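Long-range contacts in esterase D (Lactobacillus rhamnosus, PDB 3DKR), which probably hydrolyses carboxylic esters, using a catalytic triad set in an alpha/beta-hydrolase fold: residues A[184-189]-A[213-218]; A[16-21]-A[41-46]; A[56-61]-A[74-79]; A[64-69]-A[152-157]. All coordinates share one frame; numbering follows the deposited sequence.

How the contacts relate
Contacts 1 and 2 belong to the same central sheet: contact 1 pairs strand 187-192 with the outermost strand 216-221, and contact 2 packs helix 39-47 on the other outermost strand, 16-18. Their centres are 22 Å apart. Contacts 3 and 4 lie together on one side of the molecule, with centres 17 Å apart, and they touch, G59 O coming to 3.3 Å from I68 CG1. Contact 1 is across the chain's centre from both. Relative to the predicted triad S101, D195 and H226, the side chains of I189 in contact 1 and F57 in contact 3 are each about 10 Å from that of S101, whereas contacts 2 and 4 are remote.

Contact 1 (A[184-189]-A[213-218]); sequences KQPTFI and AARVDF
T187-I189 and V216-F218 pair as parallel strands, their short axes 4.7 Å apart and 16° from exact alignment. Three backbone bonds give the register: T187 N donates to R215 O at 2.9 Å, D217 N to T187 O at 2.8 Å, and I189 N to D217 O at 2.9 Å. Ahead of the strands, A214 N reaches K184 O at 2.8 Å, so the two segments are already joined in the loops before the strands.

On one face of the sheet, F188 and D217 are neighbours. The D217 carboxylate is turned 88° from the F188 ring, and its OD2 approaches ring atom CD1 to 3.7 Å; D217 OD1 makes a weak hydrogen bond to H219. R215 has CG between the backbone N and the carbonyl carbon (chi1 70°), and its extended chain carries the guanidinium across P186. P186 CB sits 3.5 Å above the guanidinium plane, near the rim, while NH1 forms a salt bridge to E248.

On the opposite face the touching side chains of I189, V216 and F218 are hydrocarbon: I189 CD1 meets V216 CG1 at 3.7 Å and I189 CG2 meets the F218 ring obliquely, with A203 of helix 202-209 touching both I189 and F218. This is the strand pair of a beta-alpha-beta crossover. Backbone bonding fixes its register, I189 and F218 face the connecting helix, and the charged ends of D217 and R215 lie on the F188 side.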
loop_
_atom_site.group_PDB
_atom_site.type_symbol
_atom_site.label_atom_id
_atom_site.label_comp_id
_atom_site.label_asym_id
_atom_site.label_seq_id
_atom_site.Cartn_x
_atom_site.Cartn_y
_atom_site.Cartn_z
ATOM N N LYS A 184 -1.850 -17.275 -7.224
ATOM C CA LYS A 184 -0.913 -18.390 -7.349
ATOM C C LYS A 184 0.530 -18.012 -6.988
ATOM O O LYS A 184 1.357 -18.885 -6.682
ATOM C CB LYS A 184 -0.937 -18.926 -8.777
ATOM C CG LYS A 184 -2.284 -19.440 -9.274
ATOM C CD LYS A 184 -3.001 -20.369 -8.315
ATOM C CE LYS A 184 -4.398 -20.741 -8.839
ATOM N NZ LYS A 184 -5.478 -20.485 -7.815
ATOM N N GLN A 185 0.840 -16.717 -7.031
ATOM C CA GLN A 185 2.198 -16.242 -6.836
ATOM C C GLN A 185 2.628 -16.328 -5.383
ATOM O O GLN A 185 1.780 -16.249 -4.477
ATOM C CB GLN A 185 2.338 -14.772 -7.250
ATOM C CG GLN A 185 2.043 -14.471 -8.705
ATOM C CD GLN A 185 0.619 -14.031 -8.951
ATOM O OE1 GLN A 185 -0.290 -14.387 -8.201
ATOM N NE2 GLN A 185 0.419 -13.245 -10.012
ATOM N N PRO A 186 3.946 -16.415 -5.150
ATOM C CA PRO A 186 4.466 -16.166 -3.821
ATOM C C PRO A 186 3.942 -14.823 -3.291
ATOM O O PRO A 186 3.927 -13.832 -4.035
ATOM C CB PRO A 186 5.983 -16.104 -4.045
ATOM C CG PRO A 186 6.205 -16.913 -5.271
ATOM C CD PRO A 186 5.019 -16.728 -6.116
ATOM N N THR A 187 3.507 -14.816 -2.037
ATOM C CA THR A 187 2.949 -13.610 -1.405
ATOM C C THR A 187 3.670 -13.278 -0.108
ATOM O O THR A 187 3.885 -14.141 0.745
ATOM C CB THR A 187 1.460 -13.791 -1.135
ATOM O OG1 THR A 187 0.797 -14.135 -2.352
ATOM C CG2 THR A 187 0.840 -12.519 -0.545
ATOM N N PHE A 188 4.015 -12.001 0.027
ATOM C CA PHE A 188 4.666 -11.447 1.205
ATOM C C PHE A 188 3.623 -10.764 2.070
ATOM O O PHE A 188 2.787 -10.014 1.570
ATOM C CB PHE A 188 5.723 -10.417 0.781
ATOM C CG PHE A 188 6.490 -9.829 1.923
ATOM C CD1 PHE A 188 7.676 -10.414 2.355
ATOM C CD2 PHE A 188 6.016 -8.720 2.607
ATOM C CE1 PHE A 188 8.389 -9.884 3.432
ATOM C CE2 PHE A 188 6.728 -8.185 3.670
ATOM C CZ PHE A 188 7.910 -8.781 4.094
ATOM N N ILE A 189 3.686 -11.019 3.372
ATOM C CA ILE A 189 2.808 -10.337 4.335
ATOM C C ILE A 189 3.619 -9.783 5.487
ATOM O O ILE A 189 4.268 -10.541 6.215
ATOM C CB ILE A 189 1.720 -11.264 4.907
ATOM C CG1 ILE A 189 0.861 -11.836 3.781
ATOM C CG2 ILE A 189 0.870 -10.484 5.931
ATOM C CD1 ILE A 189 -0.200 -12.878 4.218
ATOM N N ALA A 213 -1.589 -19.925 -3.179
ATOM C CA ALA A 213 -0.310 -19.221 -3.348
ATOM C C ALA A 213 0.845 -20.215 -3.270
ATOM O O ALA A 213 0.838 -21.126 -2.432
ATOM C CB ALA A 213 -0.135 -18.144 -2.284
ATOM N N ALA A 214 1.828 -20.052 -4.152
ATOM C CA ALA A 214 3.022 -20.928 -4.132
ATOM C C ALA A 214 3.703 -20.982 -2.761
ATOM O O ALA A 214 4.195 -22.041 -2.335
ATOM C CB ALA A 214 4.023 -20.490 -5.180
ATOM N N ARG A 215 3.772 -19.829 -2.099
ATOM C CA ARG A 215 4.238 -19.707 -0.730
ATOM C C ARG A 215 3.703 -18.412 -0.136
ATOM O O ARG A 215 3.309 -17.501 -0.874
ATOM C CB ARG A 215 5.766 -19.730 -0.636
ATOM C CG ARG A 215 6.503 -18.500 -1.178
ATOM C CD ARG A 215 7.994 -18.450 -0.716
ATOM N NE ARG A 215 8.702 -17.243 -1.194
ATOM C CZ ARG A 215 9.087 -17.049 -2.455
ATOM N NH1 ARG A 215 8.845 -17.966 -3.383
ATOM N NH2 ARG A 215 9.713 -15.926 -2.801
ATOM N N VAL A 216 3.657 -18.362 1.193
ATOM C CA VAL A 216 3.317 -17.143 1.917
ATOM C C VAL A 216 4.419 -16.813 2.921
ATOM O O VAL A 216 4.650 -17.555 3.882
ATOM C CB VAL A 216 1.957 -17.257 2.634
ATOM C CG1 VAL A 216 1.639 -15.957 3.350
ATOM C CG2 VAL A 216 0.872 -17.599 1.625
ATOM N N ASP A 217 5.105 -15.695 2.700
ATOM C CA ASP A 217 6.224 -15.288 3.543
ATOM C C ASP A 217 5.729 -14.249 4.547
ATOM O O ASP A 217 5.510 -13.091 4.189
ATOM C CB ASP A 217 7.336 -14.711 2.663
ATOM C CG ASP A 217 8.603 -14.384 3.436
ATOM O OD1 ASP A 217 8.808 -14.882 4.565
ATOM O OD2 ASP A 217 9.429 -13.628 2.879
ATOM N N PHE A 218 5.556 -14.670 5.800
ATOM C CA PHE A 218 4.839 -13.886 6.812
ATOM C C PHE A 218 5.777 -13.286 7.858
ATOM O O PHE A 218 6.580 -14.004 8.478
ATOM C CB PHE A 218 3.801 -14.784 7.495
ATOM C CG PHE A 218 2.868 -14.058 8.455
ATOM C CD1 PHE A 218 1.602 -13.678 8.036
ATOM C CD2 PHE A 218 3.231 -13.798 9.767
ATOM C CE1 PHE A 218 0.737 -13.037 8.895
ATOM C CE2 PHE A 218 2.367 -13.138 10.641
ATOM C CZ PHE A 218 1.112 -12.759 10.199
#

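Contact 2 (A[16-21]-A[41-46]); sequences FEYEGT and MARALQ
Y18 lays its ring against helix 39-47, and the contact can be traced outward along it. CB is already 3.9 Å from Q46 NE2. With CG opposite the carbonyl carbon (chi1 -58°), the ring lies against the Q46 amide, which stacks on one face with the two planes only 12° apart; NE2 is nearest, 3.6 Å from CG and displaced toward the rim. Further out, CD2 meets Q46 CB, and CE2 brings the ring edge to A42 O at 3.6 Å while also touching A42 CB at 3.7 Å. At the tip, OH lies over a face of the R43 guanidinium, 3.1 Å from NE, but the angle is too poor for a hydrogen bond.

The covering groups are also linked to each other. R43 NH1 donates to Q46 OE1 at 2.8 Å, within the guanidinium plane and on an amide lone pair, and Q46 NE2 donates to a water that in turn donates to E19 O. A leucine in place of Y18 would probably leave the Q46 amide without its flat partner and open a gap beside the face of the R43 guanidinium.

F16 adds its ring edge, CE2 standing 3.7 Å from A42 CB. A42 is thus shared by F16 and Y18 and also packs on L27 and V52, which places helix 39-47 over strands 23-28 and 51-54, with the edge strand 16-18 running antiparallel to strand 51-54.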
loop_
_atom_site.group_PDB
_atom_site.type_symbol
_atom_site.label_atom_id
_atom_site.label_comp_id
_atom_site.label_asym_id
_atom_site.label_seq_id
_atom_site.Cartn_x
_atom_site.Cartn_y
_atom_site.Cartn_z
ATOM N N PHE A 16 7.483 8.914 -8.384
ATOM C CA PHE A 16 8.900 8.832 -8.748
ATOM C C PHE A 16 9.320 7.440 -9.176
ATOM O O PHE A 16 8.628 6.471 -8.897
ATOM C CB PHE A 16 9.816 9.370 -7.644
ATOM C CG PHE A 16 9.861 8.538 -6.379
ATOM C CD1 PHE A 16 8.930 8.728 -5.352
ATOM C CD2 PHE A 16 10.877 7.613 -6.175
ATOM C CE1 PHE A 16 8.988 7.984 -4.189
ATOM C CE2 PHE A 16 10.934 6.880 -5.020
ATOM C CZ PHE A 16 9.992 7.073 -4.016
ATOM N N GLU A 17 10.436 7.378 -9.886
ATOM C CA GLU A 17 10.877 6.133 -10.507
ATOM C C GLU A 17 12.375 6.043 -10.501
ATOM O O GLU A 17 13.065 7.004 -10.857
ATOM C CB GLU A 17 10.380 6.015 -11.949
ATOM C CG GLU A 17 10.777 4.686 -12.606
ATOM C CD GLU A 17 10.027 4.355 -13.890
ATOM O OE1 GLU A 17 9.223 5.180 -14.381
ATOM O OE2 GLU A 17 10.251 3.232 -14.408
ATOM N N TYR A 18 12.873 4.878 -10.108
ATOM C CA TYR A 18 14.277 4.552 -10.217
ATOM C C TYR A 18 14.463 3.483 -11.264
ATOM O O TYR A 18 13.779 2.442 -11.237
ATOM C CB TYR A 18 14.806 3.999 -8.901
ATOM C CG TYR A 18 14.661 4.910 -7.713
ATOM C CD1 TYR A 18 14.670 6.295 -7.852
ATOM C CD2 TYR A 18 14.556 4.375 -6.431
ATOM C CE1 TYR A 18 14.543 7.129 -6.730
ATOM C CE2 TYR A 18 14.440 5.192 -5.330
ATOM C CZ TYR A 18 14.418 6.566 -5.481
ATOM O OH TYR A 18 14.303 7.379 -4.353
ATOM N N GLU A 19 15.421 3.707 -12.158
ATOM C CA GLU A 19 15.716 2.712 -13.195
ATOM C C GLU A 19 16.476 1.551 -12.616
ATOM O O GLU A 19 17.321 1.722 -11.746
ATOM C CB GLU A 19 16.530 3.333 -14.323
ATOM C CG GLU A 19 15.880 4.540 -14.956
ATOM C CD GLU A 19 14.460 4.297 -15.410
ATOM O OE1 GLU A 19 14.204 3.279 -16.110
ATOM O OE2 GLU A 19 13.582 5.127 -15.048
ATOM N N GLY A 20 16.176 0.354 -13.111
ATOM C CA GLY A 20 16.925 -0.837 -12.748
ATOM C C GLY A 20 17.397 -1.588 -13.975
ATOM O O GLY A 20 17.597 -0.994 -15.045
ATOM N N THR A 21 17.571 -2.901 -13.827
ATOM C CA THR A 21 18.034 -3.739 -14.933
ATOM C C THR A 21 17.054 -4.898 -15.150
ATOM O O THR A 21 16.198 -4.816 -16.041
ATOM C CB THR A 21 19.492 -4.216 -14.723
ATOM O OG1 THR A 21 19.649 -4.823 -13.435
ATOM C CG2 THR A 21 20.474 -3.032 -14.846
ATOM N N MET A 41 12.031 2.655 1.572
ATOM C CA MET A 41 11.948 1.329 0.941
ATOM C C MET A 41 12.505 1.394 -0.474
ATOM O O MET A 41 13.348 0.570 -0.889
ATOM C CB MET A 41 10.495 0.823 0.947
ATOM C CG MET A 41 10.217 -0.457 0.125
ATOM S SD MET A 41 11.121 -1.899 0.744
ATOM C CE MET A 41 10.302 -2.153 2.321
ATOM N N ALA A 42 12.025 2.390 -1.221
ATOM C CA ALA A 42 12.449 2.580 -2.603
ATOM C C ALA A 42 13.981 2.698 -2.701
ATOM O O ALA A 42 14.622 2.105 -3.571
ATOM C CB ALA A 42 11.749 3.791 -3.199
ATOM N N ARG A 43 14.571 3.461 -1.787
ATOM C CA ARG A 43 16.014 3.654 -1.779
ATOM C C ARG A 43 16.754 2.379 -1.378
ATOM O O ARG A 43 17.791 2.062 -1.964
ATOM C CB ARG A 43 16.389 4.824 -0.869
ATOM C CG ARG A 43 15.996 6.152 -1.443
ATOM C CD ARG A 43 16.841 6.520 -2.659
ATOM N NE ARG A 43 16.899 7.958 -2.840
ATOM C CZ ARG A 43 17.586 8.586 -3.786
ATOM N NH1 ARG A 43 18.273 7.913 -4.715
ATOM N NH2 ARG A 43 17.577 9.917 -3.816
ATOM N N ALA A 44 16.234 1.637 -0.402
ATOM C CA ALA A 44 16.821 0.342 -0.040
ATOM C C ALA A 44 16.814 -0.592 -1.251
ATOM O O ALA A 44 17.792 -1.267 -1.551
ATOM C CB ALA A 44 16.081 -0.283 1.124
ATOM N N LEU A 45 15.708 -0.607 -1.978
ATOM C CA LEU A 45 15.619 -1.453 -3.164
ATOM C C LEU A 45 16.602 -0.985 -4.221
ATOM O O LEU A 45 17.276 -1.801 -4.849
ATOM C CB LEU A 45 14.201 -1.482 -3.707
ATOM C CG LEU A 45 13.189 -2.118 -2.765
ATOM C CD1 LEU A 45 11.788 -1.980 -3.332
ATOM C CD2 LEU A 45 13.503 -3.603 -2.576
ATOM N N GLN A 46 16.728 0.326 -4.387
ATOM C CA GLN A 46 17.693 0.881 -5.331
ATOM C C GLN A 46 19.130 0.458 -4.986
ATOM O O GLN A 46 19.908 0.103 -5.886
ATOM C CB GLN A 46 17.597 2.399 -5.353
ATOM C CG GLN A 46 18.487 3.050 -6.401
ATOM C CD GLN A 46 18.400 4.552 -6.375
ATOM O OE1 GLN A 46 18.503 5.156 -5.306
ATOM N NE2 GLN A 46 18.242 5.168 -7.542
HETATM O O HOH W 1 18.402 3.805 -10.213
#

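Contact 3 (A[56-61]-A[74-79]); sequences LFSGHG and PDIWWA
S58 O and W77 NE1 form the hydrogen bond that joins this loop to helix 74-89. W77 NE1 donates to S58 O at 2.9 Å, on a lone pair in the carbonyl plane, and the oxygen lies close to the ring plane. H60 ND1 also donates to S58 O, at 3.3 Å, this time from above the carbonyl plane, so one carbonyl oxygen is gripped by two ring N-H groups. At its other nitrogen, NE2, H60 is hydrogen-bonded to T32 N, so the imidazole is bonded at both nitrogens; S58 OG is hydrogen-bonded to E80.

Aromatic contacts are the second kind. H60 points its edge at the face of W77, planes 72° apart and offset, with CE1 3.7 Å from CZ2. The F57 ring meets the five-membered ring of W77 obliquely at 46°, centroids 5.1 Å apart, and W77 CB makes an off-centre CH-pi contact at 4.2 Å from the F57 centroid.

Apolar packing completes the set: F57 CB is 3.6 Å from W77 CD1, and I76 CG2 lies 3.6 Å from S58 CB.

The loop has the shape for this because F57-H60 is a type II beta turn, closed by H60 N to F57 O, with G59 at the positive-phi position. The result is an aromatic cluster of F57, H60 and W77 that ties the loop after strand 51-54 to helix 74-89, near the predicted active site of this alpha/beta-hydrolase fold.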
loop_
_atom_site.group_PDB
_atom_site.type_symbol
_atom_site.label_atom_id
_atom_site.label_comp_id
_atom_site.label_asym_id
_atom_site.label_seq_id
_atom_site.Cartn_x
_atom_site.Cartn_y
_atom_site.Cartn_z
ATOM N N LEU A 56 1.427 8.178 -7.478
ATOM C CA LEU A 56 0.630 8.982 -6.565
ATOM C C LEU A 56 -0.851 8.702 -6.814
ATOM O O LEU A 56 -1.322 8.824 -7.944
ATOM C CB LEU A 56 0.900 10.461 -6.818
ATOM C CG LEU A 56 0.035 11.469 -6.078
ATOM C CD1 LEU A 56 0.202 11.384 -4.577
ATOM C CD2 LEU A 56 0.335 12.899 -6.608
ATOM N N PHE A 57 -1.591 8.364 -5.762
ATOM C CA PHE A 57 -3.010 8.095 -5.916
ATOM C C PHE A 57 -3.797 9.392 -6.046
ATOM O O PHE A 57 -3.496 10.372 -5.367
ATOM C CB PHE A 57 -3.548 7.265 -4.750
ATOM C CG PHE A 57 -3.169 5.794 -4.807
ATOM C CD1 PHE A 57 -3.269 5.064 -5.984
ATOM C CD2 PHE A 57 -2.742 5.131 -3.659
ATOM C CE1 PHE A 57 -2.939 3.703 -6.019
ATOM C CE2 PHE A 57 -2.410 3.765 -3.701
ATOM C CZ PHE A 57 -2.517 3.066 -4.874
ATOM N N SER A 58 -4.807 9.385 -6.913
ATOM C CA SER A 58 -5.644 10.574 -7.102
ATOM C C SER A 58 -6.133 11.106 -5.768
ATOM O O SER A 58 -6.532 10.347 -4.872
ATOM C CB SER A 58 -6.834 10.288 -8.009
ATOM O OG SER A 58 -6.436 10.305 -9.367
ATOM N N GLY A 59 -6.128 12.433 -5.661
ATOM C CA GLY A 59 -6.671 13.115 -4.492
ATOM C C GLY A 59 -5.663 13.273 -3.380
ATOM O O GLY A 59 -5.871 14.062 -2.469
ATOM N N HIS A 60 -4.587 12.487 -3.418
ATOM C CA HIS A 60 -3.546 12.551 -2.400
ATOM C C HIS A 60 -2.455 13.541 -2.792
ATOM O O HIS A 60 -2.354 13.964 -3.946
ATOM C CB HIS A 60 -2.926 11.154 -2.186
ATOM C CG HIS A 60 -3.842 10.181 -1.498
ATOM N ND1 HIS A 60 -4.962 9.651 -2.104
ATOM C CD2 HIS A 60 -3.790 9.640 -0.260
ATOM C CE1 HIS A 60 -5.568 8.830 -1.255
ATOM N NE2 HIS A 60 -4.875 8.801 -0.130
ATOM N N GLY A 61 -1.613 13.891 -1.832
ATOM C CA GLY A 61 -0.447 14.733 -2.137
ATOM C C GLY A 61 -0.775 16.190 -2.456
ATOM O O GLY A 61 0.016 16.889 -3.099
ATOM N N PRO A 74 -11.743 4.241 -4.798
ATOM C CA PRO A 74 -11.085 2.948 -5.049
ATOM C C PRO A 74 -11.010 2.544 -6.504
ATOM O O PRO A 74 -10.043 1.884 -6.901
ATOM C CB PRO A 74 -11.921 1.964 -4.227
ATOM C CG PRO A 74 -12.481 2.813 -3.118
ATOM C CD PRO A 74 -12.803 4.119 -3.781
ATOM N N ASP A 75 -12.005 2.907 -7.312
ATOM C CA ASP A 75 -11.978 2.548 -8.721
ATOM C C ASP A 75 -10.867 3.290 -9.450
ATOM O O ASP A 75 -10.112 2.685 -10.224
ATOM C CB ASP A 75 -13.358 2.761 -9.356
ATOM C CG ASP A 75 -14.405 1.855 -8.743
ATOM O OD1 ASP A 75 -14.165 0.621 -8.652
ATOM O OD2 ASP A 75 -15.445 2.391 -8.293
ATOM N N ILE A 76 -10.726 4.582 -9.170
ATOM C CA ILE A 76 -9.622 5.381 -9.750
ATOM C C ILE A 76 -8.272 4.812 -9.308
ATOM O O ILE A 76 -7.358 4.623 -10.125
ATOM C CB ILE A 76 -9.736 6.876 -9.361
ATOM C CG1 ILE A 76 -10.976 7.489 -10.013
ATOM C CG2 ILE A 76 -8.481 7.639 -9.748
ATOM C CD1 ILE A 76 -11.339 8.881 -9.512
ATOM N N TRP A 77 -8.154 4.529 -8.015
ATOM C CA TRP A 77 -6.885 4.059 -7.457
ATOM C C TRP A 77 -6.541 2.680 -8.005
ATOM O O TRP A 77 -5.359 2.362 -8.208
ATOM C CB TRP A 77 -6.927 4.036 -5.926
ATOM C CG TRP A 77 -7.240 5.386 -5.357
ATOM C CD1 TRP A 77 -6.891 6.594 -5.881
ATOM C CD2 TRP A 77 -7.931 5.657 -4.134
ATOM N NE1 TRP A 77 -7.337 7.613 -5.063
ATOM C CE2 TRP A 77 -7.990 7.063 -3.990
ATOM C CE3 TRP A 77 -8.534 4.853 -3.156
ATOM C CZ2 TRP A 77 -8.621 7.675 -2.901
ATOM C CZ3 TRP A 77 -9.155 5.472 -2.069
ATOM C CH2 TRP A 77 -9.188 6.864 -1.954
ATOM N N TRP A 78 -7.556 1.864 -8.255
ATOM C CA TRP A 78 -7.318 0.566 -8.896
ATOM C C TRP A 78 -6.808 0.749 -10.329
ATOM O O TRP A 78 -5.835 0.108 -10.737
ATOM C CB TRP A 78 -8.583 -0.296 -8.851
ATOM C CG TRP A 78 -8.535 -1.572 -9.654
ATOM C CD1 TRP A 78 -9.470 -1.998 -10.541
ATOM C CD2 TRP A 78 -7.514 -2.589 -9.629
ATOM N NE1 TRP A 78 -9.114 -3.212 -11.075
ATOM C CE2 TRP A 78 -7.913 -3.598 -10.539
ATOM C CE3 TRP A 78 -6.314 -2.746 -8.936
ATOM C CZ2 TRP A 78 -7.152 -4.747 -10.769
ATOM C CZ3 TRP A 78 -5.543 -3.907 -9.171
ATOM C CH2 TRP A 78 -5.971 -4.878 -10.083
ATOM N N ALA A 79 -7.434 1.627 -11.102
ATOM C CA ALA A 79 -6.921 1.912 -12.453
ATOM C C ALA A 79 -5.464 2.417 -12.398
ATOM O O ALA A 79 -4.631 2.064 -13.237
ATOM C CB ALA A 79 -7.796 2.957 -13.148
#

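Contact 4 (A[64-69]-A[152-157]); sequences EPLDIL and SDESTQ
E154 and L66 bury the most surface here, followed by Q157, where the segment entering helix 66-71 meets the N-terminal end of helix 155-178. Helix 155-178, with E154 at its N-cap position, belongs to the helical segment inserted between strands 119-122 and 187-192, a common place for cap elements in alpha/beta-hydrolases. The extended E154 side chain crosses to the 64-69 segment. Its OE1 passes P65 CD at 3.5 Å and is hydrogen-bonded to N146, whereas OE2 approaches L66 CD1 to 3.2 Å.

L66 comes from the opposite direction. Its CG, anti to the carbonyl carbon (chi1 -69°), is brought toward E154, and the branch there spreads the two methyls: CD1 meets the E154 carboxylate, and both CD1 and CD2 come to 4.0 Å from Q157 CB.

The carboxylate planes of E64 and E154 are 48° apart, and the two acids are so close that one of them probably holds a proton. Replacing E64 by an alanine is likely to leave L66 N without its capping acceptor and the E154 carboxylate without its neighbouring acid. Both roles fall on one atom: E64 OE2 takes the N-H of L66 at 3.0 Å on its anti lone pair, and lies 2.5 Å from E154 OE2.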
loop_
_atom_site.group_PDB
_atom_site.type_symbol
_atom_site.label_atom_id
_atom_site.label_comp_id
_atom_site.label_asym_id
_atom_site.label_seq_id
_atom_site.Cartn_x
_atom_site.Cartn_y
_atom_site.Cartn_z
ATOM N N GLU A 64 -5.014 20.221 0.147
ATOM C CA GLU A 64 -6.416 20.179 0.536
ATOM C C GLU A 64 -6.828 18.728 0.885
ATOM O O GLU A 64 -7.100 17.937 -0.025
ATOM C CB GLU A 64 -7.271 20.714 -0.619
ATOM C CG GLU A 64 -8.766 20.651 -0.392
ATOM C CD GLU A 64 -9.157 21.230 0.940
ATOM O OE1 GLU A 64 -9.166 22.475 1.063
ATOM O OE2 GLU A 64 -9.442 20.449 1.869
ATOM N N PRO A 65 -6.892 18.387 2.188
ATOM C CA PRO A 65 -7.285 17.019 2.570
ATOM C C PRO A 65 -8.611 16.524 1.988
ATOM O O PRO A 65 -8.768 15.327 1.772
ATOM C CB PRO A 65 -7.365 17.086 4.095
ATOM C CG PRO A 65 -6.422 18.194 4.464
ATOM C CD PRO A 65 -6.578 19.201 3.378
ATOM N N LEU A 66 -9.550 17.428 1.721
ATOM C CA LEU A 66 -10.816 17.047 1.094
ATOM C C LEU A 66 -10.637 16.465 -0.303
ATOM O O LEU A 66 -11.504 15.721 -0.766
ATOM C CB LEU A 66 -11.782 18.236 1.057
ATOM C CG LEU A 66 -12.287 18.646 2.432
ATOM C CD1 LEU A 66 -13.065 19.964 2.357
ATOM C CD2 LEU A 66 -13.141 17.547 3.067
ATOM N N ASP A 67 -9.532 16.797 -0.978
ATOM C CA ASP A 67 -9.251 16.232 -2.304
ATOM C C ASP A 67 -9.203 14.707 -2.282
ATOM O O ASP A 67 -9.582 14.059 -3.273
ATOM C CB ASP A 67 -7.930 16.742 -2.853
ATOM C CG ASP A 67 -7.994 18.200 -3.296
ATOM O OD1 ASP A 67 -9.110 18.777 -3.404
ATOM O OD2 ASP A 67 -6.906 18.752 -3.557
ATOM N N ILE A 68 -8.749 14.143 -1.170
ATOM C CA ILE A 68 -8.707 12.671 -1.023
ATOM C C ILE A 68 -10.111 12.129 -1.143
ATOM O O ILE A 68 -10.364 11.111 -1.809
ATOM C CB ILE A 68 -8.103 12.245 0.341
ATOM C CG1 ILE A 68 -6.619 12.641 0.414
ATOM C CG2 ILE A 68 -8.289 10.742 0.565
ATOM C CD1 ILE A 68 -6.025 12.652 1.802
ATOM N N LEU A 69 -11.044 12.843 -0.504
ATOM C CA LEU A 69 -12.423 12.407 -0.395
ATOM C C LEU A 69 -13.252 12.729 -1.623
ATOM O O LEU A 69 -14.225 12.030 -1.899
ATOM C CB LEU A 69 -13.070 13.076 0.819
ATOM C CG LEU A 69 -12.444 12.738 2.172
ATOM C CD1 LEU A 69 -12.907 13.682 3.268
ATOM C CD2 LEU A 69 -12.775 11.299 2.557
ATOM N N SER A 152 -8.350 26.832 7.418
ATOM C CA SER A 152 -9.338 26.626 8.465
ATOM C C SER A 152 -9.675 25.148 8.623
ATOM O O SER A 152 -9.446 24.337 7.716
ATOM C CB SER A 152 -10.609 27.406 8.149
ATOM O OG SER A 152 -11.127 27.003 6.895
ATOM N N ASP A 153 -10.232 24.825 9.786
ATOM C CA ASP A 153 -10.622 23.463 10.148
ATOM C C ASP A 153 -11.746 22.931 9.243
ATOM O O ASP A 153 -12.692 23.656 8.910
ATOM C CB ASP A 153 -11.041 23.472 11.625
ATOM C CG ASP A 153 -11.446 22.112 12.137
ATOM O OD1 ASP A 153 -12.507 21.601 11.705
ATOM O OD2 ASP A 153 -10.722 21.584 13.014
ATOM N N GLU A 154 -11.638 21.661 8.848
ATOM C CA GLU A 154 -12.571 21.056 7.895
ATOM C C GLU A 154 -13.298 19.840 8.451
ATOM O O GLU A 154 -13.924 19.091 7.693
ATOM C CB GLU A 154 -11.816 20.621 6.643
ATOM C CG GLU A 154 -11.064 21.723 5.961
ATOM C CD GLU A 154 -10.347 21.207 4.749
ATOM O OE1 GLU A 154 -9.469 20.342 4.916
ATOM O OE2 GLU A 154 -10.677 21.648 3.641
ATOM N N SER A 155 -13.242 19.655 9.766
ATOM C CA SER A 155 -13.809 18.465 10.388
ATOM C C SER A 155 -15.254 18.195 9.948
ATOM O O SER A 155 -15.633 17.045 9.752
ATOM C CB SER A 155 -13.703 18.555 11.913
ATOM O OG SER A 155 -14.279 19.752 12.397
ATOM N N THR A 156 -16.058 19.240 9.766
ATOM C CA THR A 156 -17.467 19.052 9.426
ATOM C C THR A 156 -17.654 18.445 8.032
ATOM O O THR A 156 -18.431 17.508 7.857
ATOM C CB THR A 156 -18.263 20.376 9.549
ATOM O OG1 THR A 156 -18.037 20.942 10.847
ATOM C CG2 THR A 156 -19.756 20.138 9.356
ATOM N N GLN A 157 -16.941 18.972 7.045
ATOM C CA GLN A 157 -16.987 18.403 5.697
ATOM C C GLN A 157 -16.361 17.003 5.688
ATOM O O GLN A 157 -16.853 16.101 5.006
ATOM C CB GLN A 157 -16.293 19.327 4.679
ATOM C CG GLN A 157 -17.168 20.491 4.187
ATOM C CD GLN A 157 -18.058 20.121 2.988
ATOM O OE1 GLN A 157 -19.240 19.799 3.144
ATOM N NE2 GLN A 157 -17.484 20.165 1.790
#